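Local coordinates for unknown protein (Galdieria sulphuraria, PDB 2NYI), which is of unknown function but carries tandem ACT domains, a fold that in many relatives binds small regulatory ligands such as amino acids, at residues Gln4-Arg15 with Ala68-Ala79. Residues are numbered along the deposited sequence; the frame is centred on the assembly and turned at random.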
# COMPACT_ATOMS: atom_id res chain seq x y z
N GLN A 4 -11.95 11.00 -18.60
CA GLN A 4 -11.41 11.78 -17.49
C GLN A 4 -10.83 10.82 -16.47
O GLN A 4 -11.30 9.70 -16.36
CB GLN A 4 -12.51 12.61 -16.83
CG GLN A 4 -13.31 13.49 -17.79
CD GLN A 4 -12.52 14.66 -18.35
OE1 GLN A 4 -11.47 15.04 -17.82
NE2 GLN A 4 -13.03 15.24 -19.43
N SER A 5 -9.83 11.28 -15.73
CA SER A 5 -9.19 10.47 -14.68
C SER A 5 -9.61 10.89 -13.27
O SER A 5 -9.70 12.09 -12.97
CB SER A 5 -7.67 10.53 -14.81
OG SER A 5 -7.05 9.80 -13.74
N PHE A 6 -9.86 9.91 -12.40
CA PHE A 6 -10.30 10.16 -11.04
C PHE A 6 -9.40 9.37 -10.09
O PHE A 6 -8.89 8.31 -10.46
CB PHE A 6 -11.76 9.73 -10.85
CG PHE A 6 -12.72 10.47 -11.74
CD1 PHE A 6 -13.29 11.66 -11.32
CD2 PHE A 6 -13.00 10.00 -13.03
CE1 PHE A 6 -14.18 12.37 -12.18
CE2 PHE A 6 -13.88 10.70 -13.88
CZ PHE A 6 -14.46 11.87 -13.45
N VAL A 7 -9.20 9.91 -8.89
CA VAL A 7 -8.44 9.22 -7.84
C VAL A 7 -9.44 8.79 -6.78
O VAL A 7 -10.22 9.60 -6.27
CB VAL A 7 -7.35 10.11 -7.20
CG1 VAL A 7 -6.39 9.25 -6.37
CG2 VAL A 7 -6.58 10.87 -8.28
N VAL A 8 -9.42 7.49 -6.49
CA VAL A 8 -10.33 6.86 -5.56
C VAL A 8 -9.52 6.25 -4.42
O VAL A 8 -8.51 5.57 -4.67
CB VAL A 8 -11.14 5.73 -6.29
CG1 VAL A 8 -12.01 4.95 -5.31
CG2 VAL A 8 -11.98 6.32 -7.41
N SER A 9 -9.93 6.52 -3.19
CA SER A 9 -9.36 5.89 -1.99
C SER A 9 -10.43 5.06 -1.30
O SER A 9 -11.57 5.51 -1.17
CB SER A 9 -8.85 6.96 -1.01
OG SER A 9 -7.62 7.53 -1.47
N VAL A 10 -10.06 3.86 -0.87
CA VAL A 10 -10.98 2.95 -0.18
C VAL A 10 -10.25 2.46 1.07
O VAL A 10 -9.08 2.03 0.99
CB VAL A 10 -11.32 1.72 -1.08
CG1 VAL A 10 -12.24 0.69 -0.35
CG2 VAL A 10 -11.93 2.16 -2.41
N ALA A 11 -10.94 2.50 2.20
CA ALA A 11 -10.39 1.94 3.43
C ALA A 11 -11.49 1.30 4.26
O ALA A 11 -12.63 1.79 4.31
CB ALA A 11 -9.70 3.05 4.25
N GLY A 12 -11.15 0.19 4.90
CA GLY A 12 -12.10 -0.53 5.75
C GLY A 12 -11.46 -1.77 6.34
O GLY A 12 -10.25 -1.98 6.21
N SER A 13 -12.26 -2.57 7.03
CA SER A 13 -11.76 -3.83 7.59
C SER A 13 -11.59 -4.85 6.48
O SER A 13 -12.45 -4.99 5.60
CB SER A 13 -12.71 -4.38 8.66
OG SER A 13 -12.92 -3.39 9.66
N ASP A 14 -10.48 -5.57 6.53
CA ASP A 14 -10.15 -6.56 5.51
C ASP A 14 -11.09 -7.76 5.52
O ASP A 14 -11.55 -8.24 6.59
CB ASP A 14 -8.70 -7.02 5.65
CG ASP A 14 -8.21 -7.79 4.44
OD1 ASP A 14 -8.62 -7.45 3.30
OD2 ASP A 14 -7.41 -8.73 4.61
N ARG A 15 -11.37 -8.25 4.32
CA ARG A 15 -12.13 -9.49 4.13
C ARG A 15 -11.86 -9.97 2.71
O ARG A 15 -11.39 -9.20 1.87
CB ARG A 15 -13.62 -9.25 4.35
CG ARG A 15 -14.25 -8.24 3.39
CD ARG A 15 -15.72 -8.46 3.18
NE ARG A 15 -16.33 -7.39 2.39
CZ ARG A 15 -16.42 -7.36 1.06
NH1 ARG A 15 -15.94 -8.34 0.32
NH2 ARG A 15 -17.02 -6.31 0.48
N ALA A 68 -21.42 -1.28 -3.72
CA ALA A 68 -20.64 -2.53 -3.77
C ALA A 68 -19.90 -2.81 -2.46
O ALA A 68 -19.66 -3.98 -2.13
CB ALA A 68 -19.65 -2.49 -4.93
N LEU A 69 -19.55 -1.75 -1.74
CA LEU A 69 -18.67 -1.81 -0.55
C LEU A 69 -19.31 -1.06 0.61
O LEU A 69 -18.74 -0.08 1.12
CB LEU A 69 -17.28 -1.23 -0.87
CG LEU A 69 -16.46 -1.95 -1.95
CD1 LEU A 69 -15.18 -1.17 -2.25
CD2 LEU A 69 -16.16 -3.39 -1.55
N PRO A 70 -20.49 -1.51 1.06
CA PRO A 70 -21.15 -0.77 2.14
C PRO A 70 -20.29 -0.80 3.41
O PRO A 70 -19.59 -1.78 3.66
CB PRO A 70 -22.48 -1.52 2.33
CG PRO A 70 -22.30 -2.84 1.70
CD PRO A 70 -21.27 -2.68 0.61
N GLY A 71 -20.28 0.28 4.18
CA GLY A 71 -19.41 0.34 5.36
C GLY A 71 -18.00 0.86 5.14
O GLY A 71 -17.38 1.37 6.08
N PHE A 72 -17.48 0.74 3.91
CA PHE A 72 -16.13 1.20 3.57
C PHE A 72 -16.07 2.71 3.48
O PHE A 72 -17.07 3.36 3.14
CB PHE A 72 -15.61 0.54 2.28
CG PHE A 72 -15.14 -0.87 2.49
CD1 PHE A 72 -13.79 -1.14 2.62
CD2 PHE A 72 -16.06 -1.90 2.62
CE1 PHE A 72 -13.35 -2.45 2.85
CE2 PHE A 72 -15.63 -3.22 2.84
CZ PHE A 72 -14.27 -3.49 2.98
N GLN A 73 -14.92 3.26 3.83
CA GLN A 73 -14.65 4.68 3.70
C GLN A 73 -14.09 4.90 2.29
O GLN A 73 -12.99 4.43 1.98
CB GLN A 73 -13.61 5.07 4.77
CG GLN A 73 -12.97 6.44 4.64
CD GLN A 73 -11.88 6.66 5.70
OE1 GLN A 73 -12.20 6.85 6.88
NE2 GLN A 73 -10.60 6.63 5.28
N ILE A 74 -14.86 5.62 1.46
CA ILE A 74 -14.57 5.76 0.04
C ILE A 74 -14.59 7.25 -0.33
O ILE A 74 -15.51 7.97 0.07
CB ILE A 74 -15.60 5.01 -0.84
CG1 ILE A 74 -15.59 3.50 -0.55
CG2 ILE A 74 -15.37 5.27 -2.35
CD1 ILE A 74 -16.84 2.80 -1.03
N SER A 75 -13.61 7.68 -1.12
CA SER A 75 -13.64 9.05 -1.67
C SER A 75 -13.23 9.01 -3.13
O SER A 75 -12.47 8.14 -3.53
CB SER A 75 -12.76 10.01 -0.86
OG SER A 75 -11.39 9.68 -0.99
N THR A 76 -13.78 9.94 -3.91
CA THR A 76 -13.50 10.03 -5.34
C THR A 76 -13.30 11.52 -5.62
O THR A 76 -14.13 12.34 -5.22
CB THR A 76 -14.72 9.51 -6.19
OG1 THR A 76 -15.02 8.15 -5.84
CG2 THR A 76 -14.42 9.56 -7.69
N ARG A 77 -12.22 11.86 -6.33
CA ARG A 77 -11.99 13.24 -6.76
C ARG A 77 -11.37 13.22 -8.14
O ARG A 77 -10.80 12.20 -8.55
CB ARG A 77 -11.07 13.99 -5.80
CG ARG A 77 -9.67 13.42 -5.70
CD ARG A 77 -8.75 14.28 -4.87
NE ARG A 77 -7.43 13.66 -4.75
CZ ARG A 77 -6.42 13.82 -5.61
NH1 ARG A 77 -6.54 14.61 -6.68
NH2 ARG A 77 -5.27 13.21 -5.39
N ARG A 78 -11.51 14.33 -8.87
CA ARG A 78 -10.85 14.47 -10.16
C ARG A 78 -9.35 14.31 -9.94
O ARG A 78 -8.82 14.71 -8.88
CB ARG A 78 -11.16 15.84 -10.80
CG ARG A 78 -11.77 15.81 -12.22
CD ARG A 78 -11.64 14.47 -12.91
NE ARG A 78 -11.22 14.52 -14.31
CZ ARG A 78 -9.96 14.69 -14.71
NH1 ARG A 78 -8.98 14.85 -13.83
NH2 ARG A 78 -9.67 14.70 -16.01
N ALA A 79 -8.66 13.72 -10.92
CA ALA A 79 -7.21 13.61 -10.89
C ALA A 79 -6.58 15.00 -10.95
O ALA A 79 -7.12 15.91 -11.57
CB ALA A 79 -6.71 12.77 -12.06
O HOH W 1 -9.90 10.42 -3.50
O HOH W 2 -18.85 -4.57 2.15
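Strands 4-13 and 73-78 run antiparallel, with Val7-Arg77, Ser9-Ser75 and Ala11-Gln73 as hydrogen-bonded pairs; Val7 N reaches Arg77 O at 2.8 Å. Beyond Val7-Arg77, Ala79 N also donates to Ser5 O. On one face, Val8 and Val10 lie beside Thr76 and Ile74, and the helices 18-28 and 59-68 cover these branched, strand-favouring residues. Val10 CG1, anti to the backbone N (chi1 177°), lies 3.8 Å from Phe72 CD1 and also meets Leu69. The Phe72 ring leans along Gly12, where a side chain would collide with it. This is the ferredoxin-like βαββαβ fold of an ACT domain, in which the first strand lies centrally and the fourth at an edge. On the other face, Val7 CG2 sits over the Arg77 guanidinium, whose long arm lets NE form a salt bridge with Asp44 and NH2 a hydrogen bond with the carbonyl of Gly42, both of the second subunit. Where strand 4-13 begins, one of two modelled conformers of Arg78 bends back, laying CD over the Phe6 ring, while NH2 donates to Gln4 OE1 at 2.6 Å, in the amide's carbonyl plane. An alanine in place of Gln4 would remove that conformer's acceptor and probably leave its guanidinium freer to turn. Water links Val7 O to Ser75 OG.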